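Local coordinates for alpha-glucosidase (Pseudoalteromonas sp. K8, PDB 5HQA), which hydrolyses alpha-glucosidic linkages as a glycoside hydrolase family 97 enzyme whose activity is stimulated by chloride, at residues Ala187-Tyr192 against Phe414-Tyr419; His436-Asp441 against Ile452-Ala457; Arg458-Asn463 against Met488-Gly493. All coordinates share one frame; numbering follows the deposited sequence.

Contact 1 (Ala187-Tyr192 against Phe414-Tyr419); sequences AALVDY and FMVNEY
D191 CA and N417 CA are the nearest CA pair, 5.8 Å apart, where the irregular loop 187-192 runs past the helix carrying 414-419. V416 points toward the loop and fills the middle of the contact. V416 CG2 lies 3.4 Å from Y192 O, and V416 CG1 lies 3.6 Å from L189 O. Y192 O is buried by this packing and has no polar partner in the model. L189 crosses V416 at about a right angle. With L189 CG anti to the backbone N (chi1 175°), L189 CD2 comes to 3.9 Å from V416 CG2.

A polar pair lies beside V416. N417 ND2 donates to D191 OD1 at 3.1 Å and 165°. The bond lies close to the amide plane and meets the oxygen on its anti side. A water accepts from D191 N and donates to N417 OD1, so the amide is held at both ends. D191 also has partners outside: OD1 accepts from Q413 NE2, and OD2 forms a salt bridge with K220. The arrangement is an interdomain packing, away from the annotated sites. It sets a loop of the N-terminal beta domain against helix 413-428 of the TIM-barrel domain.

Contact 2 (His436-Asp441 against Ile452-Ala457); sequences HEPIKD and ITREGA. With CA (calcium ion), chain C; AC1 (4,6-dideoxy-4-{[(1S,4R,5S,6S)-4,5,6-trihydroxy-3-(hydroxymethyl)cyclohex-2-en-1-yl]amino}-alpha-D-glucopyranose), chain B.
H436 presents one ring face to E455 and part of its edge to the inhibitor. E455 CB sits almost squarely over that face, a CH-pi contact 3.6 Å from the ring centroid. In the plane of the ring, H436 ND1 donates to AC1 O2B at 2.7 Å and 172°. The carboxylate of E455 is also near ND1, but the angle is poor and the N-H is already spent on the inhibitor.

The second flat group is the R454 guanidinium. The CA and CB of D441 cover one face. At its edge are I439 O and a water. R454 NH1 donates to I439 O at 2.8 Å and 156°, with the donor above the carbonyl plane. The water accepts from R454 NE and donates to D441 OD2, bridging opposite charges that make no direct salt bridge. D441 OD1 accepts from G443 N. P438 packs between these two sites, with P438 CD 3.3 Å from G456 N.

A chi1 of -166° swings E455 CG away from its own N, and the extended chain carries the carboxylate to the metal. E455 OE1 binds calcium at 2.3 Å, and E437 OE2 binds it at 2.4 Å. Y389 is the main polar partner of the E437 side chain outside the contact. Another water, donating to E455 OE1, accepts from E437 N and G456 N. E154 and E461 complete the protein ligands. AC1 gives O3, N4A and O2B. O2B is thus held by both calcium and H436, which is consistent with metal and histidine together helping to orient the sugar-like ring.

Contact 3 (Arg458-Asn463 against Met488-Gly493); sequences RGQEFN and MDFTPG. With CA (calcium ion), chain C; AC1 (4,6-dideoxy-4-{[(1S,4R,5S,6S)-4,5,6-trihydroxy-3-(hydroxymethyl)cyclohex-2-en-1-yl]amino}-alpha-D-glucopyranose), chain B.
Q460 places its backbone N over the centre of the F490 ring, 3.8 Å above the plane, yet its N-H is used on the carbonyl of the same phenylalanine. Q460 N donates to F490 O at 3.0 Å and 163°, in the carbonyl plane. The ring thus packs on the peptide whose N-H its own carbonyl accepts. F490 CG is turned away from its backbone N (chi1 -176°), which lets the ring also reach G459, and F490 CE1 is 3.6 Å from G459 CA. M488 adds its CE beside R458 O and G459 CA.

F490 O takes a second donor, T491 OG1, at 2.8 Å. The same hydroxyl packs tightly on Q460, with T491 OG1 3.1 Å from Q460 CB. A water donates to T491 OG1 and accepts from E461 N.

The Q460 amide is gripped at both ends. Q460 NE2 donates to T491 O at 3.1 Å through a bent bond of 148°. Q460 OE1 accepts from N463 ND2 at 2.9 Å, nearly straight and in the amide plane of N463. The bend of Q460 at chi2 brings its amide beside F490 CE2, its plane steeply inclined to the ring.

Next to this buried patch, E461 OE2 binds calcium at 2.3 Å, while its OE1 lies close to AC1 N4A. Q460, held in this way, directly precedes this metal ligand of the active site.

Around the contact, helix 513-522 packs on F490 through L519. Helix 482-485 meets M488, and helix 271-274 touches Q460 and E461 through W271 and H274. D489 OD1 is hydrogen-bonded to Y266 OH of strand 264-269, and the end of 458-463 runs on into the short helix 462-465.

Overall arrangement
The three contacts run from a domain interface to the catalytic pocket. Contacts 1 and 2 have centres about 13 Å apart and touch: Y419 OH lies 2.7 Å from E437 O, a probable hydrogen bond, and L189 packs on I439. The interface thus reaches the backbone of a calcium ligand. Contacts 2 and 3 have centres about 12 Å apart and share the metal and the AC1 unit. Probable hydrogen bonds join them, H436 NE2 to D489 OD2 at 2.8 Å and R454 O to D489 N at 2.9 Å. Contacts 1 and 3 do not touch, their nearest atoms being about 13 Å apart. E437 and E455 from contact 2 and E461 from contact 3 meet at one calcium ion.

Contact 1 (Ala187-Tyr192 against Phe414-Tyr419)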
loop_
_atom_site.group_PDB
_atom_site.type_symbol
_atom_site.label_atom_id
_atom_site.label_comp_id
_atom_site.label_asym_id
_atom_site.label_seq_id
_atom_site.Cartn_x
_atom_site.Cartn_y
_atom_site.Cartn_z
ATOM N N ALA A 187 1.522 -1.531 -12.362
ATOM C CA ALA A 187 0.142 -1.115 -12.178
ATOM C C ALA A 187 -0.798 -2.100 -12.860
ATOM O O ALA A 187 -0.476 -2.646 -13.922
ATOM C CB ALA A 187 -0.090 0.309 -12.727
ATOM N N ALA A 188 -1.962 -2.311 -12.236
ATOM C CA ALA A 188 -3.022 -3.177 -12.759
ATOM C C ALA A 188 -2.533 -4.619 -12.897
ATOM O O ALA A 188 -2.582 -5.229 -13.971
ATOM C CB ALA A 188 -3.573 -2.645 -14.096
ATOM N N LEU A 189 -2.072 -5.173 -11.777
ATOM C CA LEU A 189 -1.573 -6.550 -11.759
ATOM C C LEU A 189 -2.776 -7.486 -11.713
ATOM O O LEU A 189 -3.338 -7.744 -10.644
ATOM C CB LEU A 189 -0.636 -6.765 -10.576
ATOM C CG LEU A 189 -0.127 -8.186 -10.340
ATOM C CD1 LEU A 189 0.579 -8.756 -11.576
ATOM C CD2 LEU A 189 0.812 -8.189 -9.130
ATOM N N VAL A 190 -3.181 -7.972 -12.888
ATOM C CA VAL A 190 -4.392 -8.764 -13.079
ATOM C C VAL A 190 -4.037 -9.996 -13.900
ATOM O O VAL A 190 -3.459 -9.868 -14.985
ATOM C CB VAL A 190 -5.490 -7.962 -13.804
ATOM C CG1 VAL A 190 -6.723 -8.836 -14.034
ATOM C CG2 VAL A 190 -5.847 -6.713 -13.016
ATOM N N ASP A 191 -4.389 -11.179 -13.392
ATOM C CA ASP A 191 -4.169 -12.449 -14.097
ATOM C C ASP A 191 -2.726 -12.586 -14.590
ATOM O O ASP A 191 -2.462 -12.944 -15.740
ATOM C CB ASP A 191 -5.147 -12.613 -15.265
ATOM C CG ASP A 191 -5.087 -14.006 -15.874
ATOM O OD1 ASP A 191 -4.871 -14.966 -15.101
ATOM O OD2 ASP A 191 -5.225 -14.142 -17.115
ATOM N N TYR A 192 -1.782 -12.305 -13.699
ATOM C CA TYR A 192 -0.375 -12.317 -14.058
ATOM C C TYR A 192 0.413 -12.475 -12.768
ATOM O O TYR A 192 -0.127 -12.314 -11.671
ATOM C CB TYR A 192 -0.001 -11.032 -14.797
ATOM C CG TYR A 192 1.202 -11.095 -15.725
ATOM C CD1 TYR A 192 1.064 -11.511 -17.053
ATOM C CD2 TYR A 192 2.465 -10.675 -15.290
ATOM C CE1 TYR A 192 2.159 -11.536 -17.913
ATOM C CE2 TYR A 192 3.566 -10.691 -16.148
ATOM C CZ TYR A 192 3.402 -11.125 -17.454
ATOM O OH TYR A 192 4.485 -11.135 -18.300
ATOM N N PHE A 414 -1.429 -17.374 -9.328
ATOM C CA PHE A 414 -2.504 -18.051 -8.608
ATOM C C PHE A 414 -3.085 -17.157 -7.515
ATOM O O PHE A 414 -4.306 -16.981 -7.424
ATOM C CB PHE A 414 -2.011 -19.366 -7.996
ATOM C CG PHE A 414 -3.000 -19.966 -7.040
ATOM C CD1 PHE A 414 -4.116 -20.651 -7.519
ATOM C CD2 PHE A 414 -2.858 -19.792 -5.664
ATOM C CE1 PHE A 414 -5.057 -21.176 -6.639
ATOM C CE2 PHE A 414 -3.801 -20.314 -4.779
ATOM C CZ PHE A 414 -4.897 -21.004 -5.270
ATOM N N MET A 415 -2.223 -16.600 -6.658
ATOM C CA MET A 415 -2.729 -15.789 -5.553
ATOM C C MET A 415 -3.235 -14.437 -6.035
ATOM O O MET A 415 -4.212 -13.907 -5.483
ATOM C CB MET A 415 -1.659 -15.612 -4.472
ATOM C CG MET A 415 -1.615 -16.791 -3.495
ATOM S SD MET A 415 -3.207 -17.077 -2.676
ATOM C CE MET A 415 -3.460 -15.550 -1.777
ATOM N N VAL A 416 -2.586 -13.853 -7.050
ATOM C CA VAL A 416 -3.106 -12.617 -7.638
ATOM C C VAL A 416 -4.576 -12.797 -7.998
ATOM O O VAL A 416 -5.428 -11.968 -7.654
ATOM C CB VAL A 416 -2.262 -12.201 -8.858
ATOM C CG1 VAL A 416 -3.024 -11.193 -9.737
ATOM C CG2 VAL A 416 -0.920 -11.626 -8.403
ATOM N N ASN A 417 -4.901 -13.921 -8.637
ATOM C CA ASN A 417 -6.290 -14.198 -8.989
ATOM C C ASN A 417 -7.132 -14.532 -7.762
ATOM O O ASN A 417 -8.322 -14.186 -7.711
ATOM C CB ASN A 417 -6.348 -15.341 -10.004
ATOM C CG ASN A 417 -5.858 -14.915 -11.378
ATOM O OD1 ASN A 417 -5.856 -13.722 -11.694
ATOM N ND2 ASN A 417 -5.432 -15.882 -12.197
ATOM N N GLU A 418 -6.535 -15.198 -6.771
ATOM C CA GLU A 418 -7.253 -15.556 -5.555
ATOM C C GLU A 418 -7.677 -14.315 -4.773
ATOM O O GLU A 418 -8.810 -14.240 -4.278
ATOM C CB GLU A 418 -6.370 -16.474 -4.707
ATOM C CG GLU A 418 -7.105 -17.265 -3.653
ATOM C CD GLU A 418 -8.056 -18.310 -4.227
ATOM O OE1 GLU A 418 -7.787 -18.873 -5.314
ATOM O OE2 GLU A 418 -9.089 -18.559 -3.573
ATOM N N TYR A 419 -6.787 -13.324 -4.655
ATOM C CA TYR A 419 -7.152 -12.096 -3.952
ATOM C C TYR A 419 -8.306 -11.394 -4.650
ATOM O O TYR A 419 -9.255 -10.933 -4.003
ATOM C CB TYR A 419 -5.963 -11.139 -3.868
ATOM C CG TYR A 419 -4.831 -11.543 -2.955
ATOM C CD1 TYR A 419 -5.013 -11.628 -1.573
ATOM C CD2 TYR A 419 -3.559 -11.791 -3.472
ATOM C CE1 TYR A 419 -3.951 -11.979 -0.736
ATOM C CE2 TYR A 419 -2.497 -12.140 -2.651
ATOM C CZ TYR A 419 -2.702 -12.236 -1.287
ATOM O OH TYR A 419 -1.646 -12.567 -0.471
HETATM O O HOH W 1 -6.345 -11.094 -11.165
#

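Contact 2 (His436-Asp441 against Ile452-Ala457)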
loop_
_atom_site.group_PDB
_atom_site.type_symbol
_atom_site.label_atom_id
_atom_site.label_comp_id
_atom_site.label_asym_id
_atom_site.label_seq_id
_atom_site.Cartn_x
_atom_site.Cartn_y
_atom_site.Cartn_z
ATOM N N HIS A 436 -4.499 -8.203 4.800
ATOM C CA HIS A 436 -3.176 -8.381 5.390
ATOM C C HIS A 436 -2.482 -9.591 4.771
ATOM O O HIS A 436 -3.135 -10.529 4.308
ATOM C CB HIS A 436 -3.263 -8.500 6.917
ATOM C CG HIS A 436 -3.505 -7.179 7.585
ATOM N ND1 HIS A 436 -2.837 -6.775 8.723
ATOM C CD2 HIS A 436 -4.317 -6.148 7.238
ATOM C CE1 HIS A 436 -3.240 -5.559 9.056
ATOM N NE2 HIS A 436 -4.146 -5.162 8.177
ATOM N N GLU A 437 -1.147 -9.550 4.765
ATOM C CA GLU A 437 -0.320 -10.425 3.940
ATOM C C GLU A 437 -0.875 -10.465 2.512
ATOM O O GLU A 437 -1.281 -11.523 2.021
ATOM C CB GLU A 437 -0.206 -11.828 4.525
ATOM C CG GLU A 437 0.394 -11.821 5.934
ATOM C CD GLU A 437 -0.603 -11.338 6.978
ATOM O OE1 GLU A 437 -1.743 -11.845 6.962
ATOM O OE2 GLU A 437 -0.271 -10.427 7.783
ATOM N N PRO A 438 -0.903 -9.317 1.823
ATOM C CA PRO A 438 -1.590 -9.211 0.535
ATOM C C PRO A 438 -0.639 -9.376 -0.627
ATOM O O PRO A 438 0.563 -9.585 -0.436
ATOM C CB PRO A 438 -2.106 -7.774 0.570
ATOM C CG PRO A 438 -0.918 -7.050 1.178
ATOM C CD PRO A 438 -0.339 -8.017 2.221
ATOM N N ILE A 439 -1.175 -9.245 -1.838
ATOM C CA ILE A 439 -0.368 -8.811 -2.972
ATOM C C ILE A 439 -0.144 -7.310 -2.829
ATOM O O ILE A 439 -1.003 -6.580 -2.317
ATOM C CB ILE A 439 -1.064 -9.160 -4.306
ATOM C CG1 ILE A 439 -0.235 -8.692 -5.507
ATOM C CG2 ILE A 439 -2.465 -8.520 -4.379
ATOM C CD1 ILE A 439 1.080 -9.449 -5.684
ATOM N N LYS A 440 1.023 -6.839 -3.261
ATOM C CA LYS A 440 1.297 -5.407 -3.227
ATOM C C LYS A 440 0.227 -4.638 -3.997
ATOM O O LYS A 440 -0.392 -5.157 -4.934
ATOM C CB LYS A 440 2.675 -5.121 -3.816
ATOM C CG LYS A 440 2.752 -5.455 -5.314
ATOM C CD LYS A 440 4.198 -5.531 -5.804
ATOM C CE LYS A 440 4.233 -5.871 -7.288
ATOM N NZ LYS A 440 5.624 -5.981 -7.831
ATOM N N ASP A 441 -0.007 -3.401 -3.562
ATOM C CA ASP A 441 -0.977 -2.518 -4.203
ATOM C C ASP A 441 -0.458 -2.119 -5.582
ATOM O O ASP A 441 0.697 -1.704 -5.721
ATOM C CB ASP A 441 -1.190 -1.285 -3.313
ATOM C CG ASP A 441 -2.362 -0.402 -3.757
ATOM O OD1 ASP A 441 -2.715 -0.403 -4.959
ATOM O OD2 ASP A 441 -2.923 0.311 -2.879
ATOM N N ILE A 452 -10.140 -1.460 -0.176
ATOM C CA ILE A 452 -9.899 -0.129 0.379
ATOM C C ILE A 452 -8.475 0.041 0.898
ATOM O O ILE A 452 -7.921 1.145 0.823
ATOM C CB ILE A 452 -10.939 0.203 1.467
ATOM C CG1 ILE A 452 -10.973 -0.879 2.546
ATOM C CG2 ILE A 452 -12.305 0.360 0.831
ATOM C CD1 ILE A 452 -11.911 -0.555 3.684
ATOM N N THR A 453 -7.846 -1.011 1.410
ATOM C CA THR A 453 -6.511 -0.856 1.966
ATOM C C THR A 453 -5.884 -2.240 2.121
ATOM O O THR A 453 -6.519 -3.269 1.868
ATOM C CB THR A 453 -6.564 -0.081 3.294
ATOM O OG1 THR A 453 -5.249 0.371 3.646
ATOM C CG2 THR A 453 -7.136 -0.949 4.431
ATOM N N ARG A 454 -4.617 -2.253 2.523
ATOM C CA ARG A 454 -3.907 -3.504 2.757
ATOM C C ARG A 454 -2.702 -3.220 3.637
ATOM O O ARG A 454 -2.331 -2.067 3.868
ATOM C CB ARG A 454 -3.471 -4.157 1.440
ATOM C CG ARG A 454 -2.264 -3.478 0.776
ATOM C CD ARG A 454 -2.186 -3.875 -0.697
ATOM N NE ARG A 454 -3.384 -3.431 -1.406
ATOM C CZ ARG A 454 -3.952 -4.087 -2.412
ATOM N NH1 ARG A 454 -3.434 -5.238 -2.844
ATOM N NH2 ARG A 454 -5.045 -3.590 -2.990
ATOM N N GLU A 455 -2.088 -4.294 4.122
ATOM C CA GLU A 455 -0.865 -4.144 4.900
ATOM C C GLU A 455 0.333 -4.244 3.950
ATOM O O GLU A 455 0.674 -3.258 3.288
ATOM C CB GLU A 455 -0.826 -5.182 6.024
ATOM C CG GLU A 455 0.220 -4.906 7.082
ATOM C CD GLU A 455 0.159 -5.924 8.212
ATOM O OE1 GLU A 455 0.303 -7.138 7.938
ATOM O OE2 GLU A 455 -0.056 -5.508 9.370
ATOM N N GLY A 456 0.970 -5.407 3.846
ATOM C CA GLY A 456 2.026 -5.549 2.838
ATOM C C GLY A 456 3.288 -4.753 3.116
ATOM O O GLY A 456 3.930 -4.245 2.176
ATOM N N ALA A 457 3.662 -4.647 4.390
ATOM C CA ALA A 457 4.811 -3.933 4.931
ATOM C C ALA A 457 4.741 -4.120 6.439
ATOM O O ALA A 457 3.703 -4.525 6.976
ATOM C CB ALA A 457 4.797 -2.434 4.574
HETATM CA CA CA C . 0.904 -8.912 9.269
HETATM C C1 AC1 B . 3.494 -13.434 11.811
HETATM O O2 AC1 B . 4.504 -12.535 9.834
HETATM C C2 AC1 B . 3.240 -12.717 10.493
HETATM C C4A AC1 B . -3.422 -9.893 12.782
HETATM C C3 AC1 B . 2.531 -11.405 10.701
HETATM O O3 AC1 B . 2.371 -10.718 9.447
HETATM C C4 AC1 B . 1.209 -11.641 11.381
HETATM N N4A AC1 B . 0.310 -10.444 11.368
HETATM C C5 AC1 B . 1.666 -12.007 12.784
HETATM O O5 AC1 B . 2.304 -13.350 12.721
HETATM C C6 AC1 B . 0.578 -12.043 13.813
HETATM C C1B AC1 B . -1.102 -10.716 10.917
HETATM C C2B AC1 B . -1.968 -9.291 10.866
HETATM O O2B AC1 B . -1.193 -8.343 10.132
HETATM C C3B AC1 B . -2.322 -8.860 12.156
HETATM O O3B AC1 B . -2.913 -7.537 12.172
HETATM O O4 AC1 B . -3.695 -9.557 14.128
HETATM C C5B AC1 B . -3.007 -11.275 12.706
HETATM C C7B AC1 B . -1.800 -11.684 11.695
HETATM C C6B AC1 B . -4.052 -12.341 13.075
HETATM O O6B AC1 B . -4.973 -12.410 12.033
HETATM O O HOH W 2 1.053 -7.730 5.409
HETATM O O HOH W 3 -3.926 -0.630 -0.622
#

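Contact 3 (Arg458-Asn463 against Met488-Gly493)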
loop_
_atom_site.group_PDB
_atom_site.type_symbol
_atom_site.label_atom_id
_atom_site.label_comp_id
_atom_site.label_asym_id
_atom_site.label_seq_id
_atom_site.Cartn_x
_atom_site.Cartn_y
_atom_site.Cartn_z
ATOM N N ARG A 458 5.841 -3.821 7.121
ATOM C CA ARG A 458 5.818 -3.842 8.579
ATOM C C ARG A 458 5.015 -2.656 9.104
ATOM O O ARG A 458 5.379 -1.497 8.873
ATOM C CB ARG A 458 7.238 -3.814 9.130
ATOM C CG ARG A 458 7.949 -5.157 9.018
ATOM C CD ARG A 458 9.407 -5.062 9.477
ATOM N NE ARG A 458 9.542 -4.588 10.857
ATOM C CZ ARG A 458 10.250 -5.202 11.804
ATOM N NH1 ARG A 458 10.896 -6.336 11.543
ATOM N NH2 ARG A 458 10.320 -4.672 13.021
ATOM N N GLY A 459 3.920 -2.943 9.811
ATOM C CA GLY A 459 3.138 -1.937 10.483
ATOM C C GLY A 459 3.341 -1.944 11.987
ATOM O O GLY A 459 4.342 -2.454 12.511
ATOM N N GLN A 460 2.360 -1.372 12.697
ATOM C CA GLN A 460 2.450 -1.199 14.147
ATOM C C GLN A 460 2.648 -2.517 14.886
ATOM O O GLN A 460 3.269 -2.538 15.959
ATOM C CB GLN A 460 1.178 -0.518 14.653
ATOM C CG GLN A 460 1.254 0.006 16.075
ATOM C CD GLN A 460 1.943 1.357 16.141
ATOM O OE1 GLN A 460 3.148 1.443 16.403
ATOM N NE2 GLN A 460 1.180 2.424 15.896
ATOM N N GLU A 461 2.110 -3.621 14.356
ATOM C CA GLU A 461 2.181 -4.889 15.081
ATOM C C GLU A 461 3.620 -5.294 15.381
ATOM O O GLU A 461 3.887 -5.899 16.423
ATOM C CB GLU A 461 1.483 -5.993 14.288
ATOM C CG GLU A 461 2.067 -6.203 12.890
ATOM C CD GLU A 461 1.476 -7.410 12.188
ATOM O OE1 GLU A 461 0.754 -8.179 12.856
ATOM O OE2 GLU A 461 1.739 -7.601 10.977
ATOM N N PHE A 462 4.565 -4.971 14.490
ATOM C CA PHE A 462 5.956 -5.328 14.767
ATOM C C PHE A 462 6.532 -4.547 15.932
ATOM O O PHE A 462 7.597 -4.917 16.433
ATOM C CB PHE A 462 6.825 -5.137 13.523
ATOM C CG PHE A 462 6.700 -6.261 12.549
ATOM C CD1 PHE A 462 5.621 -6.317 11.671
ATOM C CD2 PHE A 462 7.626 -7.290 12.541
ATOM C CE1 PHE A 462 5.483 -7.386 10.787
ATOM C CE2 PHE A 462 7.501 -8.358 11.660
ATOM C CZ PHE A 462 6.429 -8.409 10.784
ATOM N N ASN A 463 5.853 -3.491 16.378
ATOM C CA ASN A 463 6.298 -2.766 17.555
ATOM C C ASN A 463 5.825 -3.407 18.844
ATOM O O ASN A 463 6.256 -2.980 19.919
ATOM C CB ASN A 463 5.829 -1.318 17.473
ATOM C CG ASN A 463 6.482 -0.582 16.334
ATOM O OD1 ASN A 463 7.602 -0.912 15.939
ATOM N ND2 ASN A 463 5.788 0.405 15.784
ATOM N N MET A 488 -2.114 2.158 3.101
ATOM C CA MET A 488 -1.654 1.103 3.991
ATOM C C MET A 488 -2.411 1.161 5.303
ATOM O O MET A 488 -2.561 2.239 5.888
ATOM C CB MET A 488 -0.158 1.205 4.274
ATOM C CG MET A 488 0.312 0.151 5.279
ATOM S SD MET A 488 2.042 0.337 5.717
ATOM C CE MET A 488 2.259 -1.039 6.864
ATOM N N ASP A 489 -2.871 -0.005 5.761
ATOM C CA ASP A 489 -3.449 -0.187 7.095
ATOM C C ASP A 489 -2.300 -0.390 8.084
ATOM O O ASP A 489 -1.917 -1.513 8.420
ATOM C CB ASP A 489 -4.408 -1.379 7.088
ATOM C CG ASP A 489 -5.156 -1.564 8.415
ATOM O OD1 ASP A 489 -5.616 -0.551 9.003
ATOM O OD2 ASP A 489 -5.310 -2.740 8.854
ATOM N N PHE A 490 -1.731 0.730 8.553
ATOM C CA PHE A 490 -0.580 0.695 9.461
ATOM C C PHE A 490 -0.983 0.452 10.915
ATOM O O PHE A 490 -0.153 -0.012 11.712
ATOM C CB PHE A 490 0.201 2.015 9.350
ATOM C CG PHE A 490 1.460 2.051 10.182
ATOM C CD1 PHE A 490 2.663 1.593 9.659
ATOM C CD2 PHE A 490 1.436 2.535 11.490
ATOM C CE1 PHE A 490 3.825 1.607 10.427
ATOM C CE2 PHE A 490 2.594 2.550 12.273
ATOM C CZ PHE A 490 3.789 2.082 11.737
ATOM N N THR A 491 -2.245 0.722 11.258
ATOM C CA THR A 491 -2.835 0.793 12.600
ATOM C C THR A 491 -2.031 1.752 13.482
ATOM O O THR A 491 -1.356 1.328 14.428
ATOM C CB THR A 491 -2.982 -0.599 13.250
ATOM O OG1 THR A 491 -1.721 -1.105 13.699
ATOM C CG2 THR A 491 -3.603 -1.600 12.270
ATOM N N PRO A 492 -2.111 3.058 13.225
ATOM C CA PRO A 492 -1.386 4.039 14.037
ATOM C C PRO A 492 -2.066 4.255 15.388
ATOM O O PRO A 492 -3.103 3.668 15.699
ATOM C CB PRO A 492 -1.451 5.299 13.178
ATOM C CG PRO A 492 -2.748 5.170 12.468
ATOM C CD PRO A 492 -2.876 3.705 12.145
ATOM N N GLY A 493 -1.453 5.116 16.202
ATOM C CA GLY A 493 -2.136 5.642 17.373
ATOM C C GLY A 493 -1.905 4.913 18.684
ATOM O O GLY A 493 -2.815 4.835 19.513
HETATM CA CA CA C . 0.904 -8.912 9.269
HETATM C C1 AC1 B . 3.494 -13.434 11.811
HETATM O O2 AC1 B . 4.504 -12.535 9.834
HETATM C C2 AC1 B . 3.240 -12.717 10.493
HETATM C C4A AC1 B . -3.422 -9.893 12.782
HETATM C C3 AC1 B . 2.531 -11.405 10.701
HETATM O O3 AC1 B . 2.371 -10.718 9.447
HETATM C C4 AC1 B . 1.209 -11.641 11.381
HETATM N N4A AC1 B . 0.310 -10.444 11.368
HETATM C C5 AC1 B . 1.666 -12.007 12.784
HETATM O O5 AC1 B . 2.304 -13.350 12.721
HETATM C C6 AC1 B . 0.578 -12.043 13.813
HETATM C C1B AC1 B . -1.102 -10.716 10.917
HETATM C C2B AC1 B . -1.968 -9.291 10.866
HETATM O O2B AC1 B . -1.193 -8.343 10.132
HETATM C C3B AC1 B . -2.322 -8.860 12.156
HETATM O O3B AC1 B . -2.913 -7.537 12.172
HETATM O O4 AC1 B . -3.695 -9.557 14.128
HETATM C C5B AC1 B . -3.007 -11.275 12.706
HETATM C C7B AC1 B . -1.800 -11.684 11.695
HETATM C C6B AC1 B . -4.052 -12.341 13.075
HETATM O O6B AC1 B . -4.973 -12.410 12.033
HETATM O O HOH W 4 -0.238 -3.215 12.512
#